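Long-range contacts in gentamicin resistance protein (Enterococcus gallinarum, PDB 6CTZ), which probably transfers a phosphate from a guanine nucleotide to the 2''-hydroxyl of kanamycin and related aminoglycosides, giving resistance to gentamicin: residues A[137-142]-A[217-222]; A[150-155]-A[269-274]; A[187-192]-A[223-228]. The protein carries 2 engineered substitutions. All blocks are in the same frame, centred on the assembly; numbering follows the deposited sequence.

Overall arrangement
Interactions 1 and 3 are neighbours in the helical lobe, their centres about 8 Å apart, and share one chain passage, 217-228. Ile220 is bridged to Val138 on one side, and its neighbours Ala219 and Ser221 are hydrogen-bonded to strand 187-189 on the other. Both contacts are buried and polar at heart, but interaction 1 relies mainly on backbone bonds, whereas interaction 3 turns on one carboxylate, that of Asp226. Interaction 2 lies farther out, only partly buried, and joins helix 141-155, whose start takes part in interaction 1, to helix 251-276 through apolar side chains. Each contact includes a residue that touches kanamycin: Asp217, Tyr269 and Asp192.

Interaction 1 of 3, residues A[137-142]-A[217-222]; sequences PVTNLK and DAAISD. With KAN (kanamycin a), chain E.
A single parallel beta bridge, Val138 against Ile220, joins the loop entering helix 141-155 to the extended chain that runs on from the nucleotide and magnesium site. Ile220 binds on both sides of Val138: its N donates to Pro137 O at 2.8 Å, almost straight at 177°, and its O accepts Thr139 N at 2.9 Å. A third bond departs from the backbone pattern. Ser221 holds OG anti to its own N (chi1 -166°), which carries the hydroxyl across to donate to Thr139 O at 3.1 Å. A small hydroxyl residue suits this spot, since it can bond a carbonyl within a buried interface.

Apolar contacts flank the bridge. Val138 CG2 meets Ile220 CB at 4.0 Å, while the end of the Ile220 side chain turns away to pack against helix 128-133, a place for a branched hydrocarbon. Farther along, Leu141 CD2 lies 3.7 Å from Asp222 CB, at the aliphatic base of an aspartate whose carboxylate is salt-bridged to Lys257. At the other end Asp217 OD2 accepts a bond from kanamycin N4 at 2.8 Å; this amine is on the same sugar as the 2''-hydroxyl. With this parallel bridge on one side and antiparallel backbone bonds from Ala219 and Ser221 to strand 187-189 on the other, residues 219-221 form the extended passage that follows the metal-binding segment in an aminoglycoside kinase.

Interaction 2 of 3, residues A[150-155]-A[269-274]; sequences EAVEDQ and YLLEGL. With KAN (kanamycin a), chain E.
Leu271 and Leu274, one helical turn apart on helix 251-276, meet the C-terminal turns of helix 141-155. Before them comes Tyr269, which serves the drug: kanamycin C2, in the 6-amino sugar, lies 3.8 Å above the centre of one ring face, and the phenol OH is hydrogen-bonded to Glu284. A broad flat ring suits a sugar face. Leu270 packs on Ile286 and Leu289 of helix 279-296.

Leu271 is the main bridge between the helices. Its two methyls divide the work: CD1 touches Ala151 CB at 4.1 Å and Val152 CG2 at 4.3 Å, whereas CD2 lies against the amide end of Gln155, 3.7 Å from OE1. The extended glutamine runs at about a right angle to the leucine, using its aliphatic and amide surfaces alike. A turn later, Leu274 CD1 comes to 3.6 Å from Gln155 O, at the end of the shorter helix.

The segment axes come no closer than 11.1 Å, their directions 50° apart, so leucine branches rather than close backbones span the gap. Oblique leucine contacts thus join two helices of the helical C-terminal lobe of a kinase-like phosphotransferase; the second also bears Tyr269 of the kanamycin pocket.

Interaction 3 of 3, residues A[187-192]-A[223-228]; sequences RLIHGD and PDYDYV. With KAN (kanamycin a), chain E.
Asp226 reaches across from a 3-10 turn to grip the chain at His190 and Gly191. From CB the side chain, which also touches Met120 of helix 106-125, is swung by an unusual chi1 of -92° so that CG comes toward the other segment, 3.7 Å from Ile189 CB. At the tip the two oxygens part company: OD2 accepts His190 N at 2.9 Å, and OD1 accepts Gly191 N, also at 2.9 Å. Both use the lone pair on the side of the other oxygen, so two successive amides fix the carboxylate's rotation. Aspartate suits the place: it is short, and it offers two acceptors to two successive backbone N-H groups in the interior.

Apolar groups close round this fork. Ile189 holds CG1 in the crowded position between N and carbonyl carbon (chi1 67°), which leaves CG2 against Pro223 CA at 3.6 Å and sends CD1 toward Tyr225 CB. The Tyr225 ring presents its edge to Gly191 O. At the outer end, Arg187 CG lies 3.8 Å from Pro223 CG.

Gly191 has backbone angles at which a CB would collide with the preceding carbonyl O, and its turn leads directly to Asp192. That turn is tightened by Asp192 N bonding to His190 ND1, while His190 NE2 is held by Ile213 O. Asp192 OD2 then meets kanamycin O13, the 2''-hydroxyl, at 2.7 Å, and OD1 takes the amine N3. A buried aspartate tying down the backbone of the His-Gly-Asp loop, which corresponds to the catalytic loop of protein kinases, recalls the aspartate at the start of helix F in those enzymes; here it probably holds the loop whose Asp192 binds the 2''-hydroxyl, the likely phosphate acceptor.

Interaction 1 of 3, residues A[137-142]-A[217-222]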
loop_
_atom_site.group_PDB
_atom_site.type_symbol
_atom_site.label_atom_id
_atom_site.label_comp_id
_atom_site.label_asym_id
_atom_site.label_seq_id
_atom_site.Cartn_x
_atom_site.Cartn_y
_atom_site.Cartn_z
ATOM N N PRO A 137 7.616 -11.403 4.468
ATOM C CA PRO A 137 8.764 -11.769 3.634
ATOM C C PRO A 137 9.844 -10.705 3.684
ATOM O O PRO A 137 9.582 -9.524 3.916
ATOM C CB PRO A 137 8.159 -11.839 2.228
ATOM C CG PRO A 137 7.063 -10.822 2.271
ATOM C CD PRO A 137 6.480 -10.921 3.663
ATOM N N VAL A 138 11.076 -11.146 3.463
ATOM C CA VAL A 138 12.206 -10.236 3.302
ATOM C C VAL A 138 12.363 -10.000 1.805
ATOM O O VAL A 138 12.674 -10.926 1.051
ATOM C CB VAL A 138 13.486 -10.812 3.920
ATOM C CG1 VAL A 138 14.658 -9.869 3.680
ATOM C CG2 VAL A 138 13.279 -11.082 5.411
ATOM N N THR A 139 12.110 -8.770 1.368
ATOM C CA THR A 139 12.125 -8.411 -0.043
ATOM C C THR A 139 13.354 -7.557 -0.280
ATOM O O THR A 139 13.373 -6.378 0.093
ATOM C CB THR A 139 10.881 -7.601 -0.407
ATOM O OG1 THR A 139 9.705 -8.362 -0.109
ATOM C CG2 THR A 139 10.907 -7.226 -1.895
ATOM N N ASN A 140 14.357 -8.134 -0.925
ATOM C CA ASN A 140 15.493 -7.351 -1.401
ATOM C C ASN A 140 15.022 -6.460 -2.543
ATOM O O ASN A 140 14.759 -6.945 -3.647
ATOM C CB ASN A 140 16.602 -8.291 -1.866
ATOM C CG ASN A 140 17.866 -7.554 -2.273
ATOM O OD1 ASN A 140 17.820 -6.547 -2.984
ATOM N ND2 ASN A 140 19.007 -8.056 -1.819
ATOM N N LEU A 141 14.928 -5.152 -2.284
ATOM C CA LEU A 141 14.307 -4.255 -3.253
ATOM C C LEU A 141 15.152 -4.096 -4.512
ATOM O O LEU A 141 14.604 -3.956 -5.612
ATOM C CB LEU A 141 14.007 -2.907 -2.598
ATOM C CG LEU A 141 13.168 -1.936 -3.419
ATOM C CD1 LEU A 141 11.931 -2.637 -3.962
ATOM C CD2 LEU A 141 12.786 -0.734 -2.568
ATOM N N LYS A 142 16.478 -4.125 -4.379
ATOM C CA LYS A 142 17.332 -4.032 -5.558
ATOM C C LYS A 142 17.062 -5.185 -6.518
ATOM O O LYS A 142 16.940 -4.980 -7.732
ATOM C CB LYS A 142 18.797 -4.026 -5.132
ATOM C CG LYS A 142 19.763 -3.834 -6.285
ATOM C CD LYS A 142 21.208 -3.952 -5.829
ATOM C CE LYS A 142 22.173 -3.698 -6.979
ATOM N NZ LYS A 142 23.599 -3.726 -6.536
ATOM N N ASP A 217 0.727 -5.940 1.808
ATOM C CA ASP A 217 2.043 -5.795 1.205
ATOM C C ASP A 217 3.150 -5.642 2.239
ATOM O O ASP A 217 4.275 -5.302 1.876
ATOM C CB ASP A 217 2.052 -4.634 0.206
ATOM C CG ASP A 217 1.301 -4.961 -1.062
ATOM O OD1 ASP A 217 1.647 -5.965 -1.729
ATOM O OD2 ASP A 217 0.364 -4.219 -1.401
ATOM N N ALA A 218 2.867 -5.892 3.513
ATOM C CA ALA A 218 3.895 -5.738 4.535
ATOM C C ALA A 218 5.111 -6.594 4.203
ATOM O O ALA A 218 4.993 -7.746 3.771
ATOM C CB ALA A 218 3.352 -6.109 5.916
ATOM N N ALA A 219 6.291 -6.013 4.390
ATOM C CA ALA A 219 7.525 -6.667 3.978
ATOM C C ALA A 219 8.658 -6.147 4.846
ATOM O O ALA A 219 8.550 -5.086 5.464
ATOM C CB ALA A 219 7.828 -6.405 2.499
ATOM N N ILE A 220 9.743 -6.911 4.905
ATOM C CA ILE A 220 11.006 -6.404 5.429
ATOM C C ILE A 220 11.762 -5.879 4.215
ATOM O O ILE A 220 12.196 -6.662 3.361
ATOM C CB ILE A 220 11.809 -7.492 6.155
ATOM C CG1 ILE A 220 10.972 -8.120 7.280
ATOM C CG2 ILE A 220 13.120 -6.904 6.670
ATOM C CD1 ILE A 220 10.391 -7.119 8.240
ATOM N N SER A 221 11.857 -4.560 4.094
ATOM C CA SER A 221 12.376 -3.981 2.860
ATOM C C SER A 221 12.909 -2.580 3.148
ATOM O O SER A 221 13.182 -2.227 4.300
ATOM C CB SER A 221 11.281 -3.983 1.779
ATOM O OG SER A 221 11.826 -3.729 0.497
ATOM N N ASP A 222 13.054 -1.788 2.102
ATOM C CA ASP A 222 13.621 -0.457 2.236
ATOM C C ASP A 222 12.570 0.474 2.829
ATOM O O ASP A 222 11.518 0.671 2.209
ATOM C CB ASP A 222 14.026 0.034 0.854
ATOM C CG ASP A 222 14.784 1.343 0.883
ATOM O OD1 ASP A 222 14.705 2.098 1.884
ATOM O OD2 ASP A 222 15.457 1.625 -0.125
HETATM C C1 KAN E . -2.089 3.470 -9.789
HETATM C C2 KAN E . -1.221 4.250 -10.777
HETATM C C3 KAN E . -1.620 5.711 -10.756
HETATM C C4 KAN E . -3.091 5.786 -11.131
HETATM C C5 KAN E . -3.946 4.970 -10.165
HETATM C C6 KAN E . -5.414 4.963 -10.579
HETATM C C7 KAN E . -1.746 2.164 -4.664
HETATM C C8 KAN E . -2.066 1.216 -5.817
HETATM C C9 KAN E . -1.658 1.853 -7.150
HETATM C C10 KAN E . -2.321 3.216 -7.355
HETATM C C11 KAN E . -2.044 4.130 -6.159
HETATM C C12 KAN E . -2.482 3.484 -4.850
HETATM C C13 KAN E . -1.796 -1.170 -6.186
HETATM C C14 KAN E . -1.580 -2.374 -5.283
HETATM C C15 KAN E . -0.081 -2.510 -4.998
HETATM C C16 KAN E . 0.682 -2.610 -6.313
HETATM C C17 KAN E . 0.334 -1.431 -7.201
HETATM C C18 KAN E . 0.995 -1.603 -8.559
HETATM N N1 KAN E . -6.146 4.125 -9.647
HETATM N N2 KAN E . -2.718 5.415 -6.309
HETATM N N3 KAN E . -2.117 1.534 -3.398
HETATM N N4 KAN E . 0.224 -3.667 -4.164
HETATM O O5 KAN E . -3.492 3.618 -10.030
HETATM O O6 KAN E . 0.151 4.112 -10.396
HETATM O O7 KAN E . -0.841 6.466 -11.691
HETATM O O8 KAN E . -3.507 7.153 -11.100
HETATM O O9 KAN E . -1.750 3.905 -8.469
HETATM O O10 KAN E . -2.064 0.990 -8.225
HETATM O O11 KAN E . -1.324 0.017 -5.551
HETATM O O12 KAN E . -1.069 -1.370 -7.395
HETATM O O13 KAN E . -2.353 -2.184 -4.095
HETATM O O14 KAN E . 2.105 -2.599 -6.105
HETATM O O15 KAN E . 0.666 -0.483 -9.388
#

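Interaction 2 of 3, residues A[150-155]-A[269-274]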
loop_
_atom_site.group_PDB
_atom_site.type_symbol
_atom_site.label_atom_id
_atom_site.label_comp_id
_atom_site.label_asym_id
_atom_site.label_seq_id
_atom_site.Cartn_x
_atom_site.Cartn_y
_atom_site.Cartn_z
ATOM N N GLU A 150 13.769 -6.497 -16.326
ATOM C CA GLU A 150 13.732 -7.547 -17.340
ATOM C C GLU A 150 12.329 -7.715 -17.913
ATOM O O GLU A 150 12.166 -7.934 -19.119
ATOM C CB GLU A 150 14.247 -8.860 -16.750
ATOM C CG GLU A 150 15.668 -8.772 -16.215
ATOM C CD GLU A 150 16.090 -10.019 -15.459
ATOM O OE1 GLU A 150 15.289 -10.975 -15.389
ATOM O OE2 GLU A 150 17.224 -10.040 -14.930
ATOM N N ALA A 151 11.303 -7.633 -17.089
ATOM C CA ALA A 151 9.957 -7.758 -17.552
ATOM C C ALA A 151 9.552 -6.621 -18.439
ATOM O O ALA A 151 8.795 -6.786 -19.346
ATOM C CB ALA A 151 9.004 -7.877 -16.381
ATOM N N VAL A 152 10.059 -5.446 -18.176
ATOM C CA VAL A 152 9.727 -4.280 -18.935
ATOM C C VAL A 152 10.312 -4.392 -20.344
ATOM O O VAL A 152 9.699 -4.049 -21.306
ATOM C CB VAL A 152 10.153 -3.010 -18.164
ATOM C CG1 VAL A 152 9.750 -1.737 -18.857
ATOM C CG2 VAL A 152 9.466 -3.033 -16.853
ATOM N N GLU A 153 11.508 -4.921 -20.421
ATOM C CA GLU A 153 12.184 -5.079 -21.681
ATOM C C GLU A 153 11.401 -5.966 -22.613
ATOM O O GLU A 153 11.250 -5.700 -23.748
ATOM C CB GLU A 153 13.500 -5.737 -21.438
ATOM C CG GLU A 153 14.269 -5.982 -22.708
ATOM C CD GLU A 153 15.599 -5.260 -22.747
ATOM O OE1 GLU A 153 16.331 -5.232 -21.755
ATOM O OE2 GLU A 153 15.907 -4.700 -23.786
ATOM N N ASP A 154 10.905 -7.029 -22.050
ATOM C CA ASP A 154 10.135 -8.032 -22.724
ATOM C C ASP A 154 8.687 -7.691 -23.065
ATOM O O ASP A 154 8.217 -7.917 -24.156
ATOM C CB ASP A 154 10.083 -9.175 -21.733
ATOM C CG ASP A 154 9.539 -10.368 -22.308
ATOM O OD1 ASP A 154 9.965 -10.669 -23.401
ATOM O OD2 ASP A 154 8.674 -11.018 -21.690
ATOM N N GLN A 155 7.975 -7.147 -22.101
ATOM C CA GLN A 155 6.542 -6.941 -22.261
ATOM C C GLN A 155 6.150 -5.498 -22.532
ATOM O O GLN A 155 5.087 -5.261 -23.116
ATOM C CB GLN A 155 5.806 -7.412 -21.003
ATOM C CG GLN A 155 6.202 -8.802 -20.546
ATOM C CD GLN A 155 5.419 -9.243 -19.335
ATOM O OE1 GLN A 155 4.189 -9.167 -19.317
ATOM N NE2 GLN A 155 6.124 -9.699 -18.307
ATOM N N TYR A 269 2.196 -0.854 -12.810
ATOM C CA TYR A 269 0.780 -0.664 -13.093
ATOM C C TYR A 269 0.452 -1.081 -14.518
ATOM O O TYR A 269 -0.547 -1.767 -14.758
ATOM C CB TYR A 269 0.420 0.800 -12.858
ATOM C CG TYR A 269 -1.051 1.110 -12.982
ATOM C CD1 TYR A 269 -1.964 0.637 -12.046
ATOM C CD2 TYR A 269 -1.525 1.897 -14.022
ATOM C CE1 TYR A 269 -3.309 0.927 -12.149
ATOM C CE2 TYR A 269 -2.875 2.196 -14.132
ATOM C CZ TYR A 269 -3.762 1.708 -13.195
ATOM O OH TYR A 269 -5.101 2.007 -13.304
ATOM N N LEU A 270 1.292 -0.689 -15.478
ATOM C CA LEU A 270 1.102 -1.127 -16.855
ATOM C C LEU A 270 1.220 -2.642 -16.978
ATOM O O LEU A 270 0.432 -3.274 -17.687
ATOM C CB LEU A 270 2.110 -0.428 -17.766
ATOM C CG LEU A 270 2.097 -0.872 -19.227
ATOM C CD1 LEU A 270 0.701 -0.719 -19.816
ATOM C CD2 LEU A 270 3.109 -0.065 -20.005
ATOM N N LEU A 271 2.195 -3.246 -16.290
ATOM C CA LEU A 271 2.354 -4.697 -16.366
ATOM C C LEU A 271 1.115 -5.424 -15.856
ATOM O O LEU A 271 0.745 -6.481 -16.384
ATOM C CB LEU A 271 3.595 -5.133 -15.592
ATOM C CG LEU A 271 4.906 -4.992 -16.359
ATOM C CD1 LEU A 271 6.072 -5.223 -15.428
ATOM C CD2 LEU A 271 4.940 -5.978 -17.516
ATOM N N GLU A 272 0.464 -4.879 -14.827
ATOM C CA GLU A 272 -0.781 -5.470 -14.344
ATOM C C GLU A 272 -1.869 -5.399 -15.406
ATOM O O GLU A 272 -2.645 -6.348 -15.574
ATOM C CB GLU A 272 -1.234 -4.767 -13.065
ATOM C CG GLU A 272 -0.347 -5.015 -11.861
ATOM C CD GLU A 272 -0.609 -6.354 -11.195
ATOM O OE1 GLU A 272 0.208 -6.750 -10.334
ATOM O OE2 GLU A 272 -1.628 -7.002 -11.518
ATOM N N GLY A 273 -1.943 -4.283 -16.135
ATOM C CA GLY A 273 -2.908 -4.184 -17.218
ATOM C C GLY A 273 -2.612 -5.149 -18.350
ATOM O O GLY A 273 -3.529 -5.728 -18.940
ATOM N N LEU A 274 -1.330 -5.337 -18.667
ATOM C CA LEU A 274 -0.954 -6.312 -19.687
ATOM C C LEU A 274 -1.311 -7.726 -19.251
ATOM O O LEU A 274 -1.807 -8.525 -20.054
ATOM C CB LEU A 274 0.541 -6.193 -19.981
ATOM C CG LEU A 274 0.963 -4.939 -20.747
ATOM C CD1 LEU A 274 2.464 -4.724 -20.639
ATOM C CD2 LEU A 274 0.546 -5.043 -22.200
HETATM C C1 KAN E . -2.089 3.470 -9.789
HETATM C C2 KAN E . -1.221 4.250 -10.777
HETATM C C3 KAN E . -1.620 5.711 -10.756
HETATM C C4 KAN E . -3.091 5.786 -11.131
HETATM C C5 KAN E . -3.946 4.970 -10.165
HETATM C C6 KAN E . -5.414 4.963 -10.579
HETATM C C7 KAN E . -1.746 2.164 -4.664
HETATM C C8 KAN E . -2.066 1.216 -5.817
HETATM C C9 KAN E . -1.658 1.853 -7.150
HETATM C C10 KAN E . -2.321 3.216 -7.355
HETATM C C11 KAN E . -2.044 4.130 -6.159
HETATM C C12 KAN E . -2.482 3.484 -4.850
HETATM C C13 KAN E . -1.796 -1.170 -6.186
HETATM C C14 KAN E . -1.580 -2.374 -5.283
HETATM C C15 KAN E . -0.081 -2.510 -4.998
HETATM C C16 KAN E . 0.682 -2.610 -6.313
HETATM C C17 KAN E . 0.334 -1.431 -7.201
HETATM C C18 KAN E . 0.995 -1.603 -8.559
HETATM N N1 KAN E . -6.146 4.125 -9.647
HETATM N N2 KAN E . -2.718 5.415 -6.309
HETATM N N3 KAN E . -2.117 1.534 -3.398
HETATM N N4 KAN E . 0.224 -3.667 -4.164
HETATM O O5 KAN E . -3.492 3.618 -10.030
HETATM O O6 KAN E . 0.151 4.112 -10.396
HETATM O O7 KAN E . -0.841 6.466 -11.691
HETATM O O8 KAN E . -3.507 7.153 -11.100
HETATM O O9 KAN E . -1.750 3.905 -8.469
HETATM O O10 KAN E . -2.064 0.990 -8.225
HETATM O O11 KAN E . -1.324 0.017 -5.551
HETATM O O12 KAN E . -1.069 -1.370 -7.395
HETATM O O13 KAN E . -2.353 -2.184 -4.095
HETATM O O14 KAN E . 2.105 -2.599 -6.105
HETATM O O15 KAN E . 0.666 -0.483 -9.388
#

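Interaction 3 of 3, residues A[187-192]-A[223-228]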
loop_
_atom_site.group_PDB
_atom_site.type_symbol
_atom_site.label_atom_id
_atom_site.label_comp_id
_atom_site.label_asym_id
_atom_site.label_seq_id
_atom_site.Cartn_x
_atom_site.Cartn_y
_atom_site.Cartn_z
ATOM N N ARG A 187 13.730 -2.728 7.103
ATOM C CA ARG A 187 12.801 -2.504 8.199
ATOM C C ARG A 187 11.458 -3.091 7.803
ATOM O O ARG A 187 11.191 -3.316 6.621
ATOM C CB ARG A 187 12.541 -1.004 8.409
ATOM C CG ARG A 187 13.762 -0.143 8.578
ATOM C CD ARG A 187 14.382 -0.336 9.935
ATOM N NE ARG A 187 15.545 0.531 10.076
ATOM C CZ ARG A 187 16.411 0.464 11.080
ATOM N NH1 ARG A 187 16.233 -0.426 12.045
ATOM N NH2 ARG A 187 17.453 1.288 11.116
ATOM N N LEU A 188 10.599 -3.317 8.797
ATOM C CA LEU A 188 9.191 -3.566 8.484
ATOM C C LEU A 188 8.597 -2.341 7.802
ATOM O O LEU A 188 8.715 -1.227 8.317
ATOM C CB LEU A 188 8.404 -3.847 9.759
ATOM C CG LEU A 188 6.892 -4.052 9.544
ATOM C CD1 LEU A 188 6.609 -5.278 8.686
ATOM C CD2 LEU A 188 6.172 -4.148 10.878
ATOM N N ILE A 189 7.974 -2.544 6.635
ATOM C CA ILE A 189 7.232 -1.490 5.946
ATOM C C ILE A 189 5.787 -1.930 5.757
ATOM O O ILE A 189 5.475 -3.126 5.699
ATOM C CB ILE A 189 7.856 -1.091 4.587
ATOM C CG1 ILE A 189 7.769 -2.218 3.551
ATOM C CG2 ILE A 189 9.303 -0.660 4.770
ATOM C CD1 ILE A 189 8.090 -1.755 2.140
ATOM N N HIS A 190 4.893 -0.939 5.644
ATOM C CA HIS A 190 3.500 -1.231 5.308
ATOM C C HIS A 190 3.396 -1.775 3.886
ATOM O O HIS A 190 2.678 -2.754 3.634
ATOM C CB HIS A 190 2.670 0.038 5.486
ATOM C CG HIS A 190 1.228 -0.103 5.101
ATOM N ND1 HIS A 190 0.798 -0.071 3.795
ATOM C CD2 HIS A 190 0.115 -0.234 5.865
ATOM C CE1 HIS A 190 -0.520 -0.186 3.765
ATOM N NE2 HIS A 190 -0.960 -0.288 5.008
ATOM N N GLY A 191 4.135 -1.173 2.949
ATOM C CA GLY A 191 4.246 -1.687 1.606
ATOM C C GLY A 191 3.213 -1.201 0.615
ATOM O O GLY A 191 3.402 -1.406 -0.589
ATOM N N ASP A 192 2.136 -0.572 1.067
ATOM C CA ASP A 192 1.114 -0.064 0.159
ATOM C C ASP A 192 0.476 1.170 0.797
ATOM O O ASP A 192 -0.743 1.264 0.963
ATOM C CB ASP A 192 0.099 -1.165 -0.154
ATOM C CG ASP A 192 -0.704 -0.901 -1.412
ATOM O OD1 ASP A 192 -0.228 -0.179 -2.318
ATOM O OD2 ASP A 192 -1.821 -1.451 -1.505
ATOM N N PRO A 223 12.809 1.068 4.005
ATOM C CA PRO A 223 11.796 1.968 4.583
ATOM C C PRO A 223 11.440 3.135 3.682
ATOM O O PRO A 223 10.325 3.666 3.773
ATOM C CB PRO A 223 12.435 2.419 5.905
ATOM C CG PRO A 223 13.926 2.237 5.681
ATOM C CD PRO A 223 14.024 0.999 4.839
ATOM N N ASP A 224 12.347 3.557 2.800
ATOM C CA ASP A 224 12.008 4.646 1.888
ATOM C C ASP A 224 10.891 4.274 0.923
ATOM O O ASP A 224 10.270 5.171 0.332
ATOM C CB ASP A 224 13.247 5.087 1.115
ATOM C CG ASP A 224 14.300 5.712 2.007
ATOM O OD1 ASP A 224 13.944 6.220 3.092
ATOM O OD2 ASP A 224 15.487 5.720 1.616
ATOM N N TYR A 225 10.627 2.977 0.726
ATOM C CA TYR A 225 9.527 2.601 -0.155
ATOM C C TYR A 225 8.181 3.093 0.373
ATOM O O TYR A 225 7.262 3.344 -0.417
ATOM C CB TYR A 225 9.482 1.086 -0.409
ATOM C CG TYR A 225 8.512 0.788 -1.516
ATOM C CD1 TYR A 225 8.891 0.949 -2.843
ATOM C CD2 TYR A 225 7.191 0.415 -1.243
ATOM C CE1 TYR A 225 8.001 0.724 -3.877
ATOM C CE2 TYR A 225 6.289 0.189 -2.275
ATOM C CZ TYR A 225 6.705 0.340 -3.590
ATOM O OH TYR A 225 5.824 0.130 -4.625
ATOM N N ASP A 226 8.043 3.260 1.692
ATOM C CA ASP A 226 6.756 3.711 2.216
ATOM C C ASP A 226 6.471 5.170 1.905
ATOM O O ASP A 226 5.405 5.665 2.280
ATOM C CB ASP A 226 6.621 3.418 3.714
ATOM C CG ASP A 226 5.974 2.063 4.003
ATOM O OD1 ASP A 226 5.468 1.388 3.071
ATOM O OD2 ASP A 226 5.952 1.689 5.195
ATOM N N TYR A 227 7.374 5.871 1.216
ATOM C CA TYR A 227 7.052 7.193 0.708
ATOM C C TYR A 227 6.434 7.181 -0.689
ATOM O O TYR A 227 5.983 8.237 -1.139
ATOM C CB TYR A 227 8.310 8.064 0.659
ATOM C CG TYR A 227 8.884 8.449 2.003
ATOM C CD1 TYR A 227 8.205 9.323 2.850
ATOM C CD2 TYR A 227 10.135 7.988 2.402
ATOM C CE1 TYR A 227 8.733 9.701 4.060
ATOM C CE2 TYR A 227 10.682 8.369 3.622
ATOM C CZ TYR A 227 9.972 9.220 4.445
ATOM O OH TYR A 227 10.483 9.633 5.651
ATOM N N VAL A 228 6.399 6.034 -1.385
ATOM C CA VAL A 228 6.097 6.044 -2.823
ATOM C C VAL A 228 4.723 6.635 -3.120
ATOM O O VAL A 228 4.586 7.461 -4.033
ATOM C CB VAL A 228 6.309 4.662 -3.474
ATOM C CG1 VAL A 228 5.344 3.619 -2.945
ATOM C CG2 VAL A 228 6.180 4.771 -4.996
HETATM C C1 KAN E . -2.089 3.470 -9.789
HETATM C C2 KAN E . -1.221 4.250 -10.777
HETATM C C3 KAN E . -1.620 5.711 -10.756
HETATM C C4 KAN E . -3.091 5.786 -11.131
HETATM C C5 KAN E . -3.946 4.970 -10.165
HETATM C C6 KAN E . -5.414 4.963 -10.579
HETATM C C7 KAN E . -1.746 2.164 -4.664
HETATM C C8 KAN E . -2.066 1.216 -5.817
HETATM C C9 KAN E . -1.658 1.853 -7.150
HETATM C C10 KAN E . -2.321 3.216 -7.355
HETATM C C11 KAN E . -2.044 4.130 -6.159
HETATM C C12 KAN E . -2.482 3.484 -4.850
HETATM C C13 KAN E . -1.796 -1.170 -6.186
HETATM C C14 KAN E . -1.580 -2.374 -5.283
HETATM C C15 KAN E . -0.081 -2.510 -4.998
HETATM C C16 KAN E . 0.682 -2.610 -6.313
HETATM C C17 KAN E . 0.334 -1.431 -7.201
HETATM C C18 KAN E . 0.995 -1.603 -8.559
HETATM N N1 KAN E . -6.146 4.125 -9.647
HETATM N N2 KAN E . -2.718 5.415 -6.309
HETATM N N3 KAN E . -2.117 1.534 -3.398
HETATM N N4 KAN E . 0.224 -3.667 -4.164
HETATM O O5 KAN E . -3.492 3.618 -10.030
HETATM O O6 KAN E . 0.151 4.112 -10.396
HETATM O O7 KAN E . -0.841 6.466 -11.691
HETATM O O8 KAN E . -3.507 7.153 -11.100
HETATM O O9 KAN E . -1.750 3.905 -8.469
HETATM O O10 KAN E . -2.064 0.990 -8.225
HETATM O O11 KAN E . -1.324 0.017 -5.551
HETATM O O12 KAN E . -1.069 -1.370 -7.395
HETATM O O13 KAN E . -2.353 -2.184 -4.095
HETATM O O14 KAN E . 2.105 -2.599 -6.105
HETATM O O15 KAN E . 0.666 -0.483 -9.388
#